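Local coordinates for protein flavin prenyltransferase UbiX (Methanocaldococcus jannaschii, PDB 6M8V) that probably makes the prenylated FMN cofactor used by UbiD decarboxylases, joining a dimethylallyl group from dimethylallyl monophosphate to the flavin N5 and C6 atoms without any metal, at residues I4-G9 with N30-N35; V80-S85 with I116-E121; S11-A16 with K39-E44. One frame throughout, in Å; residues are numbered along the deposited sequence.

Contact 1 of 3, residues I4-G9 with N30-N35. With FMN (flavin mononucleotide), chain B.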
loop_
_atom_site.group_PDB
_atom_site.type_symbol
_atom_site.label_atom_id
_atom_site.label_comp_id
_atom_site.label_asym_id
_atom_site.label_seq_id
_atom_site.Cartn_x
_atom_site.Cartn_y
_atom_site.Cartn_z
ATOM N N ILE A 4 23.591 -21.027 15.419
ATOM C CA ILE A 4 24.578 -20.111 14.860
ATOM C C ILE A 4 24.497 -18.802 15.637
ATOM O O ILE A 4 23.457 -18.133 15.637
ATOM C CB ILE A 4 24.344 -19.876 13.357
ATOM C CG1 ILE A 4 23.897 -21.165 12.663
ATOM C CG2 ILE A 4 25.594 -19.310 12.696
ATOM C CD1 ILE A 4 24.982 -22.208 12.548
ATOM N N VAL A 5 25.584 -18.437 16.308
ATOM C CA VAL A 5 25.669 -17.177 17.035
ATOM C C VAL A 5 26.486 -16.206 16.195
ATOM O O VAL A 5 27.635 -16.495 15.841
ATOM C CB VAL A 5 26.286 -17.366 18.431
ATOM C CG1 VAL A 5 26.527 -16.016 19.084
ATOM C CG2 VAL A 5 25.379 -18.225 19.296
ATOM N N CYS A 6 25.891 -15.059 15.866
ATOM C CA CYS A 6 26.517 -14.053 15.017
ATOM C C CYS A 6 26.650 -12.761 15.809
ATOM O O CYS A 6 25.643 -12.194 16.245
ATOM C CB CYS A 6 25.695 -13.815 13.745
ATOM S SG CYS A 6 25.232 -15.309 12.811
ATOM N N ILE A 7 27.884 -12.291 15.977
ATOM C CA ILE A 7 28.176 -11.060 16.704
ATOM C C ILE A 7 28.514 -9.978 15.689
ATOM O O ILE A 7 29.470 -10.119 14.920
ATOM C CB ILE A 7 29.333 -11.243 17.700
ATOM C CG1 ILE A 7 29.202 -12.575 18.446
ATOM C CG2 ILE A 7 29.386 -10.068 18.670
ATOM C CD1 ILE A 7 30.281 -12.803 19.506
ATOM N N THR A 8 27.752 -8.891 15.696
ATOM C CA THR A 8 28.010 -7.769 14.803
ATOM C C THR A 8 28.405 -6.541 15.612
ATOM O O THR A 8 28.269 -6.498 16.838
ATOM C CB THR A 8 26.795 -7.463 13.913
ATOM O OG1 THR A 8 25.680 -7.064 14.721
ATOM C CG2 THR A 8 26.418 -8.682 13.094
ATOM N N GLY A 9 28.906 -5.535 14.901
ATOM C CA GLY A 9 29.482 -4.367 15.538
ATOM C C GLY A 9 28.486 -3.401 16.143
ATOM O O GLY A 9 28.256 -2.319 15.606
ATOM N N ASN A 30 27.901 -22.743 16.533
ATOM C CA ASN A 30 28.778 -22.179 15.517
ATOM C C ASN A 30 28.798 -20.664 15.672
ATOM O O ASN A 30 27.753 -20.036 15.867
ATOM C CB ASN A 30 28.320 -22.567 14.111
ATOM C CG ASN A 30 28.493 -24.049 13.828
ATOM O OD1 ASN A 30 28.453 -24.873 14.738
ATOM N ND2 ASN A 30 28.683 -24.393 12.560
ATOM N N LEU A 31 29.992 -20.084 15.601
ATOM C CA LEU A 31 30.200 -18.680 15.917
ATOM C C LEU A 31 30.779 -17.946 14.720
ATOM O O LEU A 31 31.694 -18.444 14.056
ATOM C CB LEU A 31 31.134 -18.528 17.119
ATOM C CG LEU A 31 31.503 -17.131 17.624
ATOM C CD1 LEU A 31 30.279 -16.374 18.123
ATOM C CD2 LEU A 31 32.537 -17.255 18.726
ATOM N N ILE A 32 30.229 -16.766 14.443
ATOM C CA ILE A 32 30.776 -15.839 13.460
ATOM C C ILE A 32 30.858 -14.468 14.117
ATOM O O ILE A 32 29.907 -14.035 14.775
ATOM C CB ILE A 32 29.919 -15.770 12.181
ATOM C CG1 ILE A 32 29.493 -17.168 11.728
ATOM C CG2 ILE A 32 30.676 -15.046 11.074
ATOM C CD1 ILE A 32 28.348 -17.168 10.726
ATOM N N ILE A 33 31.991 -13.792 13.942
ATOM C CA ILE A 33 32.228 -12.473 14.523
ATOM C C ILE A 33 32.669 -11.543 13.402
ATOM O O ILE A 33 33.671 -11.812 12.727
ATOM C CB ILE A 33 33.282 -12.517 15.647
ATOM C CG1 ILE A 33 32.902 -13.559 16.702
ATOM C CG2 ILE A 33 33.434 -11.148 16.294
ATOM C CD1 ILE A 33 33.968 -13.786 17.768
ATOM N N SER A 34 31.921 -10.461 13.193
ATOM C CA SER A 34 32.292 -9.510 12.156
ATOM C C SER A 34 33.518 -8.708 12.584
ATOM O O SER A 34 33.843 -8.604 13.771
ATOM C CB SER A 34 31.138 -8.555 11.849
ATOM O OG SER A 34 30.930 -7.653 12.922
ATOM N N ASN A 35 34.194 -8.122 11.591
ATOM C CA ASN A 35 35.392 -7.335 11.875
ATOM C C ASN A 35 35.089 -6.190 12.832
ATOM O O ASN A 35 35.875 -5.912 13.743
ATOM C CB ASN A 35 35.992 -6.800 10.575
ATOM C CG ASN A 35 36.813 -7.840 9.843
ATOM O OD1 ASN A 35 37.332 -8.780 10.449
ATOM N ND2 ASN A 35 36.935 -7.680 8.529
HETATM N N1 FMN B . 25.843 0.571 15.263
HETATM C C2 FMN B . 24.575 0.287 15.724
HETATM O O2 FMN B . 23.696 0.127 14.893
HETATM N N3 FMN B . 24.290 0.188 17.082
HETATM C C4 FMN B . 25.325 0.369 17.990
HETATM O O4 FMN B . 25.153 0.286 19.210
HETATM C C4A FMN B . 26.602 0.654 17.526
HETATM N N5 FMN B . 27.602 0.835 18.447
HETATM C C5A FMN B . 28.872 1.115 18.012
HETATM C C6 FMN B . 29.862 1.289 18.960
HETATM C C7 FMN B . 31.149 1.575 18.551
HETATM C C7M FMN B . 32.211 1.756 19.584
HETATM C C8 FMN B . 31.449 1.684 17.199
HETATM C C8M FMN B . 32.854 1.990 16.784
HETATM C C9 FMN B . 30.453 1.509 16.243
HETATM C C9A FMN B . 29.156 1.222 16.652
HETATM N N10 FMN B . 28.151 1.038 15.719
HETATM C C10 FMN B . 26.869 0.758 16.163
HETATM C "C1'" FMN B . 28.442 1.165 14.245
HETATM C "C2'" FMN B . 28.531 -0.187 13.546
HETATM O "O2'" FMN B . 29.600 -0.933 14.085
HETATM C "C3'" FMN B . 28.754 -0.032 12.049
HETATM O "O3'" FMN B . 27.543 0.331 11.417
HETATM C "C4'" FMN B . 29.334 -1.310 11.442
HETATM O "O4'" FMN B . 29.487 -1.136 10.053
HETATM C "C5'" FMN B . 28.492 -2.554 11.706
HETATM O "O5'" FMN B . 28.993 -3.615 10.914
HETATM P P FMN B . 28.694 -5.162 11.266
HETATM O O1P FMN B . 29.342 -5.497 12.579
HETATM O O2P FMN B . 27.201 -5.342 11.402
HETATM O O3P FMN B . 29.225 -6.048 10.166
#
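Ile4 reaches across to strand 30-33 with both branches: CD1 lies 3.7 Å from Asn30 CB, and CG2 meets Ile32 CD1 at 4.0 Å. Chi1 of -38° together with chi2 of -70° brings CD1 to Asn30. With alanine in place of Ile4, CD1 and CG2 are gone, and a gap is likely to open beside Asn30 CB and Ile32 CD1. Val5 makes the regular parallel pairing, its N bonded to Asn30 O at 2.7 Å and its O to Ile32 N; its CG1 rests on Leu31 CD1. Cys6, small and apolar, sets SG against Ile32 CD1. Ile7 pairs with Ile32 O and Ser34 N, while its CD1 wedges between Leu31 CD1 (3.8 Å) and Ile33 CG1 (3.9 Å). Beyond the strand, Thr8 OG1 turns to Pro83 O and Ser85 N. Gly9 has no CB to strike the ribityl O2'; Ser34 OG binds FMN O1P at 2.7 Å. This is the first beta-alpha-beta unit of a Rossmann-like sheet: helix 13-22 packs on Ile7 and helix 35-45 on Ile33, helix 100-110 covers Cys6 and Ile32 on the other face, and the pair itself lies between strands 58-61 and 78-84.

Contact 2 of 3, residues V80-S85 with I116-E121. With FMN (flavin mononucleotide), chain B; PO4 (phosphate ion), chain C.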
loop_
_atom_site.group_PDB
_atom_site.type_symbol
_atom_site.label_atom_id
_atom_site.label_comp_id
_atom_site.label_asym_id
_atom_site.label_seq_id
_atom_site.Cartn_x
_atom_site.Cartn_y
_atom_site.Cartn_z
ATOM N N VAL A 80 21.165 -16.744 15.969
ATOM C CA VAL A 80 21.015 -15.632 16.897
ATOM C C VAL A 80 22.024 -14.564 16.510
ATOM O O VAL A 80 23.235 -14.808 16.550
ATOM C CB VAL A 80 21.212 -16.048 18.364
ATOM C CG1 VAL A 80 20.816 -14.894 19.287
ATOM C CG2 VAL A 80 20.393 -17.290 18.679
ATOM N N VAL A 81 21.530 -13.392 16.133
ATOM C CA VAL A 81 22.370 -12.243 15.834
ATOM C C VAL A 81 22.334 -11.357 17.072
ATOM O O VAL A 81 21.338 -10.676 17.336
ATOM C CB VAL A 81 21.899 -11.508 14.577
ATOM C CG1 VAL A 81 22.938 -10.484 14.146
ATOM C CG2 VAL A 81 21.631 -12.505 13.460
ATOM N N VAL A 82 23.419 -11.380 17.842
ATOM C CA VAL A 82 23.486 -10.669 19.117
ATOM C C VAL A 82 24.880 -10.084 19.317
ATOM O O VAL A 82 25.876 -10.821 19.269
ATOM C CB VAL A 82 23.109 -11.589 20.291
ATOM C CG1 VAL A 82 23.893 -12.899 20.228
ATOM C CG2 VAL A 82 23.365 -10.882 21.605
ATOM N N PRO A 83 25.010 -8.762 19.480
ATOM C CA PRO A 83 23.930 -7.819 19.183
ATOM C C PRO A 83 23.825 -7.620 17.672
ATOM O O PRO A 83 24.742 -8.023 16.956
ATOM C CB PRO A 83 24.384 -6.544 19.887
ATOM C CG PRO A 83 25.876 -6.619 19.822
ATOM C CD PRO A 83 26.210 -8.078 19.994
ATOM N N CYS A 84 22.742 -7.020 17.192
ATOM C CA CYS A 84 22.550 -6.789 15.766
ATOM C C CYS A 84 22.742 -5.308 15.484
ATOM O O CYS A 84 21.979 -4.476 15.986
ATOM C CB CYS A 84 21.161 -7.245 15.312
ATOM S SG CYS A 84 20.909 -7.180 13.515
ATOM N N SER A 85 23.763 -4.977 14.697
ATOM C CA SER A 85 23.971 -3.593 14.307
ATOM C C SER A 85 22.854 -3.136 13.368
ATOM O O SER A 85 22.113 -3.947 12.805
ATOM C CB SER A 85 25.336 -3.433 13.639
ATOM O OG SER A 85 25.377 -4.126 12.403
ATOM N N ILE A 116 16.652 -15.291 15.222
ATOM C CA ILE A 116 16.531 -14.317 16.301
ATOM C C ILE A 116 17.521 -13.195 16.040
ATOM O O ILE A 116 18.713 -13.452 15.840
ATOM C CB ILE A 116 16.809 -14.954 17.673
ATOM C CG1 ILE A 116 15.871 -16.137 17.932
ATOM C CG2 ILE A 116 16.725 -13.896 18.775
ATOM C CD1 ILE A 116 16.225 -16.932 19.185
ATOM N N ILE A 117 17.041 -11.956 16.061
ATOM C CA ILE A 117 17.901 -10.788 15.907
ATOM C C ILE A 117 17.673 -9.868 17.093
ATOM O O ILE A 117 16.541 -9.713 17.561
ATOM C CB ILE A 117 17.647 -10.045 14.577
ATOM C CG1 ILE A 117 16.206 -9.553 14.498
ATOM C CG2 ILE A 117 17.943 -10.956 13.396
ATOM C CD1 ILE A 117 15.971 -8.532 13.398
ATOM N N MET A 118 18.751 -9.253 17.577
ATOM C CA MET A 118 18.719 -8.388 18.758
ATOM C C MET A 118 19.293 -7.024 18.402
ATOM O O MET A 118 20.436 -6.703 18.759
ATOM C CB MET A 118 19.490 -9.032 19.911
ATOM C CG MET A 118 19.161 -10.505 20.065
ATOM S SD MET A 118 19.673 -11.212 21.633
ATOM C CE MET A 118 18.685 -10.274 22.798
ATOM N N PRO A 119 18.526 -6.187 17.703
ATOM C CA PRO A 119 19.051 -4.878 17.286
ATOM C C PRO A 119 19.266 -3.959 18.484
ATOM O O PRO A 119 18.373 -3.776 19.312
ATOM C CB PRO A 119 17.963 -4.343 16.347
ATOM C CG PRO A 119 16.724 -5.039 16.790
ATOM C CD PRO A 119 17.140 -6.401 17.253
ATOM N N ARG A 120 20.462 -3.379 18.564
ATOM C CA ARG A 120 20.871 -2.523 19.677
ATOM C C ARG A 120 21.082 -1.112 19.147
ATOM O O ARG A 120 22.081 -0.837 18.470
ATOM C CB ARG A 120 22.146 -3.053 20.337
ATOM C CG ARG A 120 22.195 -2.975 21.878
ATOM C CD ARG A 120 22.127 -1.538 22.429
ATOM N NE ARG A 120 22.924 -0.591 21.660
ATOM C CZ ARG A 120 22.902 0.726 21.830
ATOM N NH1 ARG A 120 22.122 1.271 22.752
ATOM N NH2 ARG A 120 23.654 1.504 21.058
ATOM N N GLU A 121 20.147 -0.223 19.462
ATOM C CA GLU A 121 20.209 1.165 19.037
ATOM C C GLU A 121 19.230 1.960 19.883
ATOM O O GLU A 121 18.229 1.419 20.363
ATOM C CB GLU A 121 19.875 1.318 17.545
ATOM C CG GLU A 121 20.095 2.721 16.993
ATOM C CD GLU A 121 21.458 3.281 17.376
ATOM O OE1 GLU A 121 21.570 3.901 18.460
ATOM O OE2 GLU A 121 22.418 3.102 16.593
HETATM N N1 FMN B . 25.843 0.571 15.263
HETATM C C2 FMN B . 24.575 0.287 15.724
HETATM O O2 FMN B . 23.696 0.127 14.893
HETATM N N3 FMN B . 24.290 0.188 17.082
HETATM C C4 FMN B . 25.325 0.369 17.990
HETATM O O4 FMN B . 25.153 0.286 19.210
HETATM C C4A FMN B . 26.602 0.654 17.526
HETATM N N5 FMN B . 27.602 0.835 18.447
HETATM C C5A FMN B . 28.872 1.115 18.012
HETATM C C6 FMN B . 29.862 1.289 18.960
HETATM C C7 FMN B . 31.149 1.575 18.551
HETATM C C7M FMN B . 32.211 1.756 19.584
HETATM C C8 FMN B . 31.449 1.684 17.199
HETATM C C8M FMN B . 32.854 1.990 16.784
HETATM C C9 FMN B . 30.453 1.509 16.243
HETATM C C9A FMN B . 29.156 1.222 16.652
HETATM N N10 FMN B . 28.151 1.038 15.719
HETATM C C10 FMN B . 26.869 0.758 16.163
HETATM C "C1'" FMN B . 28.442 1.165 14.245
HETATM C "C2'" FMN B . 28.531 -0.187 13.546
HETATM O "O2'" FMN B . 29.600 -0.933 14.085
HETATM C "C3'" FMN B . 28.754 -0.032 12.049
HETATM O "O3'" FMN B . 27.543 0.331 11.417
HETATM C "C4'" FMN B . 29.334 -1.310 11.442
HETATM O "O4'" FMN B . 29.487 -1.136 10.053
HETATM C "C5'" FMN B . 28.492 -2.554 11.706
HETATM O "O5'" FMN B . 28.993 -3.615 10.914
HETATM P P FMN B . 28.694 -5.162 11.266
HETATM O O1P FMN B . 29.342 -5.497 12.579
HETATM O O2P FMN B . 27.201 -5.342 11.402
HETATM O O3P FMN B . 29.225 -6.048 10.166
HETATM P P PO4 C . 24.694 5.295 20.013
HETATM O O1 PO4 C . 26.190 5.281 19.793
HETATM O O2 PO4 C . 24.380 5.453 21.484
HETATM O O3 PO4 C . 24.077 6.450 19.256
HETATM O O4 PO4 C . 24.125 3.987 19.511
#
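Met118 carries CG beside its backbone N (chi1 -45°) and extends beyond it (chi2 -164°), which lays SD alongside Val82, 3.7 Å from CG2. In Ile117, CG1 takes the position between backbone N and carbonyl carbon, and CG2 is thereby placed side by side with Val81 CG2 at 4.0 Å. The parallel pairing begins regularly, with Val81 N on Ile116 O and Met118 N on Val81 O. A cis peptide before Pro83 then turns the chain, and a beta bulge shifts the register by one. Cys84 N consequently approaches Met118 O (2.8 Å) from above the carbonyl plane, and Arg120 N reaches Cys84 O at 3.2 Å. These bonds fix the backbone that presents Arg120 to the flavin. Arg120 O accepts a bond from FMN N3 at 2.8 Å, while NH2, at the guanidinium edge, meets FMN O4 in plane at 2.7 Å and nearly straight (175°). NH2 also bonds weakly to a phosphate ion, probably from the crystallisation liquor. The bonds at N3 and O4 fix the pyrimidine end, and the guanidinium probably polarises C4=O4; since Tyr150 of the third subunit, a predicted dimethylallyl phosphate site, also binds the ion, it may mark the substrate's phosphate position.

Contact 3 of 3, residues S11-A16 with K39-E44. With FMN (flavin mononucleotide), chain B.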
loop_
_atom_site.group_PDB
_atom_site.type_symbol
_atom_site.label_atom_id
_atom_site.label_comp_id
_atom_site.label_asym_id
_atom_site.label_seq_id
_atom_site.Cartn_x
_atom_site.Cartn_y
_atom_site.Cartn_z
ATOM N N SER A 11 27.054 -1.991 20.270
ATOM C CA SER A 11 27.328 -2.042 21.697
ATOM C C SER A 11 26.535 -3.167 22.351
ATOM O O SER A 11 25.438 -3.523 21.913
ATOM C CB SER A 11 26.985 -0.705 22.357
ATOM O OG SER A 11 27.413 -0.684 23.711
ATOM N N GLY A 12 27.103 -3.735 23.404
ATOM C CA GLY A 12 26.462 -4.808 24.124
ATOM C C GLY A 12 26.903 -6.199 23.743
ATOM O O GLY A 12 26.107 -7.136 23.864
ATOM N N VAL A 13 28.145 -6.369 23.285
ATOM C CA VAL A 13 28.658 -7.701 22.991
ATOM C C VAL A 13 28.745 -8.579 24.230
ATOM O O VAL A 13 28.923 -9.796 24.102
ATOM C CB VAL A 13 30.041 -7.609 22.314
ATOM C CG1 VAL A 13 29.893 -7.154 20.866
ATOM C CG2 VAL A 13 30.953 -6.667 23.086
ATOM N N ILE A 14 28.619 -7.996 25.427
ATOM C CA ILE A 14 28.572 -8.799 26.648
ATOM C C ILE A 14 27.405 -9.775 26.609
ATOM O O ILE A 14 27.489 -10.877 27.164
ATOM C CB ILE A 14 28.503 -7.887 27.889
ATOM C CG1 ILE A 14 28.574 -8.719 29.170
ATOM C CG2 ILE A 14 27.245 -7.027 27.864
ATOM C CD1 ILE A 14 28.678 -7.886 30.422
ATOM N N TYR A 15 26.301 -9.399 25.953
ATOM C CA TYR A 15 25.193 -10.331 25.791
ATOM C C TYR A 15 25.629 -11.564 25.015
ATOM O O TYR A 15 25.262 -12.690 25.368
ATOM C CB TYR A 15 24.022 -9.656 25.076
ATOM C CG TYR A 15 23.330 -8.550 25.836
ATOM C CD1 TYR A 15 22.677 -8.802 27.034
ATOM C CD2 TYR A 15 23.287 -7.258 25.325
ATOM C CE1 TYR A 15 22.030 -7.786 27.718
ATOM C CE2 TYR A 15 22.639 -6.242 26.001
ATOM C CZ TYR A 15 22.013 -6.513 27.196
ATOM O OH TYR A 15 21.365 -5.504 27.864
ATOM N N ALA A 16 26.408 -11.372 23.949
ATOM C CA ALA A 16 26.866 -12.509 23.157
ATOM C C ALA A 16 27.824 -13.387 23.953
ATOM O O ALA A 16 27.779 -14.619 23.850
ATOM C CB ALA A 16 27.527 -12.020 21.869
ATOM N N LYS A 39 36.556 -5.380 17.031
ATOM C CA LYS A 39 37.007 -4.156 17.687
ATOM C C LYS A 39 36.142 -3.805 18.891
ATOM O O LYS A 39 36.652 -3.274 19.881
ATOM C CB LYS A 39 37.019 -2.998 16.689
ATOM C CG LYS A 39 37.944 -3.212 15.504
ATOM C CD LYS A 39 37.518 -2.366 14.316
ATOM C CE LYS A 39 38.402 -2.620 13.104
ATOM N NZ LYS A 39 37.816 -2.010 11.875
ATOM N N ILE A 40 34.841 -4.099 18.838
ATOM C CA ILE A 40 33.967 -3.732 19.948
ATOM C C ILE A 40 34.189 -4.661 21.140
ATOM O O ILE A 40 34.166 -4.221 22.295
ATOM C CB ILE A 40 32.499 -3.715 19.484
ATOM C CG1 ILE A 40 32.293 -2.561 18.500
ATOM C CG2 ILE A 40 31.554 -3.581 20.669
ATOM C CD1 ILE A 40 30.852 -2.191 18.261
ATOM N N ILE A 41 34.404 -5.954 20.879
ATOM C CA ILE A 41 34.778 -6.885 21.944
ATOM C C ILE A 41 36.024 -6.383 22.666
ATOM O O ILE A 41 36.101 -6.392 23.901
ATOM C CB ILE A 41 35.004 -8.294 21.368
ATOM C CG1 ILE A 41 33.690 -8.905 20.875
ATOM C CG2 ILE A 41 35.667 -9.201 22.402
ATOM C CD1 ILE A 41 33.900 -10.154 20.051
ATOM N N LYS A 42 37.019 -5.935 21.897
ATOM C CA LYS A 42 38.250 -5.423 22.493
ATOM C C LYS A 42 37.986 -4.166 23.314
ATOM O O LYS A 42 38.517 -4.016 24.420
ATOM C CB LYS A 42 39.280 -5.148 21.393
ATOM C CG LYS A 42 40.442 -4.244 21.790
ATOM C CD LYS A 42 41.215 -4.753 23.001
ATOM C CE LYS A 42 42.029 -5.992 22.674
ATOM N NZ LYS A 42 42.169 -6.881 23.862
ATOM N N GLU A 43 37.156 -3.258 22.797
ATOM C CA GLU A 43 36.951 -1.982 23.473
ATOM C C GLU A 43 36.042 -2.119 24.689
ATOM O O GLU A 43 36.300 -1.504 25.727
ATOM C CB GLU A 43 36.376 -0.959 22.496
ATOM C CG GLU A 43 36.432 0.474 23.003
ATOM C CD GLU A 43 37.827 1.071 22.927
ATOM O OE1 GLU A 43 38.772 0.353 22.526
ATOM O OE2 GLU A 43 37.976 2.263 23.266
ATOM N N GLU A 44 34.982 -2.915 24.583
ATOM C CA GLU A 44 33.986 -2.999 25.644
ATOM C C GLU A 44 34.280 -4.095 26.658
ATOM O O GLU A 44 33.887 -3.967 27.824
ATOM C CB GLU A 44 32.591 -3.232 25.048
ATOM C CG GLU A 44 31.991 -2.017 24.351
ATOM C CD GLU A 44 30.525 -2.209 23.985
ATOM O OE1 GLU A 44 30.011 -3.344 24.104
ATOM O OE2 GLU A 44 29.884 -1.220 23.577
HETATM N N1 FMN B . 25.843 0.571 15.263
HETATM C C2 FMN B . 24.575 0.287 15.724
HETATM O O2 FMN B . 23.696 0.127 14.893
HETATM N N3 FMN B . 24.290 0.188 17.082
HETATM C C4 FMN B . 25.325 0.369 17.990
HETATM O O4 FMN B . 25.153 0.286 19.210
HETATM C C4A FMN B . 26.602 0.654 17.526
HETATM N N5 FMN B . 27.602 0.835 18.447
HETATM C C5A FMN B . 28.872 1.115 18.012
HETATM C C6 FMN B . 29.862 1.289 18.960
HETATM C C7 FMN B . 31.149 1.575 18.551
HETATM C C7M FMN B . 32.211 1.756 19.584
HETATM C C8 FMN B . 31.449 1.684 17.199
HETATM C C8M FMN B . 32.854 1.990 16.784
HETATM C C9 FMN B . 30.453 1.509 16.243
HETATM C C9A FMN B . 29.156 1.222 16.652
HETATM N N10 FMN B . 28.151 1.038 15.719
HETATM C C10 FMN B . 26.869 0.758 16.163
HETATM C "C1'" FMN B . 28.442 1.165 14.245
HETATM C "C2'" FMN B . 28.531 -0.187 13.546
HETATM O "O2'" FMN B . 29.600 -0.933 14.085
HETATM C "C3'" FMN B . 28.754 -0.032 12.049
HETATM O "O3'" FMN B . 27.543 0.331 11.417
HETATM C "C4'" FMN B . 29.334 -1.310 11.442
HETATM O "O4'" FMN B . 29.487 -1.136 10.053
HETATM C "C5'" FMN B . 28.492 -2.554 11.706
HETATM O "O5'" FMN B . 28.993 -3.615 10.914
HETATM P P FMN B . 28.694 -5.162 11.266
HETATM O O1P FMN B . 29.342 -5.497 12.579
HETATM O O2P FMN B . 27.201 -5.342 11.402
HETATM O O3P FMN B . 29.225 -6.048 10.166
HETATM O O HOH W 1 29.380 -5.517 25.876
#
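Ser11 and Gly12 hold the two oxygens of Glu44 as a pair. The hydroxyl of Ser11 donates to Glu44 OE2 over only 2.5 Å, from the syn side but 21° out of the carboxylate plane, and Gly12 N reaches the syn lone pair of Glu44 OE1 at 3.0 Å. Ser11 OG can serve here because it points anti to its backbone N (chi1 -172°), while that N bonds to FMN O4 at 3.1 Å. Gly12 has a positive phi of 97°, a backbone shape in which any side chain would collide with the carbonyl before it, as glycine avoids. Glu44, extended beyond CG, is long enough to span from its helix to the start of helix 13-22, whose peptide N-H groups would probably help stabilise its negative charge. A water carries the grip further, accepting from Ile14 N and donating to Glu44 OE1 at 2.9 Å.

Next to this polar part lies an apolar one, where branched Val13 fits between Ile40 CG2, 3.9 Å from its CG1, and Ile41 CG1, 4.1 Å from its CB. Ile40 CD1 presses on FMN C6 at 3.7 Å. By contrast, Lys42 runs outward to solvent from helix 35-45. Helices 13-22 and 35-45 thus meet on one side of the sheet, against Ile7 of strand 2-7 and Pro83 of strand 78-84, and Phe149 of the third subunit covers Ile14 and bonds to Ser11 OG through its N.

Contacts 1 and 2 lie in one parallel sheet with their centres 10 Å apart, and strands 2-7 and 78-84, neighbours at its middle, join them: Ile4 O faces Val80 N at 2.7 Å. Contact 3 lies on one face of the sheet, about 11 Å from the centre of contact 1 and 12 Å from that of contact 2, where helices 13-22 and 35-45 cover the strands. Along the chain the segments of contacts 1 and 3 alternate, and contact 2 follows both. All three meet FMN at the C-terminal strand ends, contact 1 at the phosphate and ribityl chain, contact 2 at both the phosphate and the isoalloxazine ring, contact 3 at the ring. Contacts 2 and 3 also touch the third subunit, which ties the flavin pocket to the assembly.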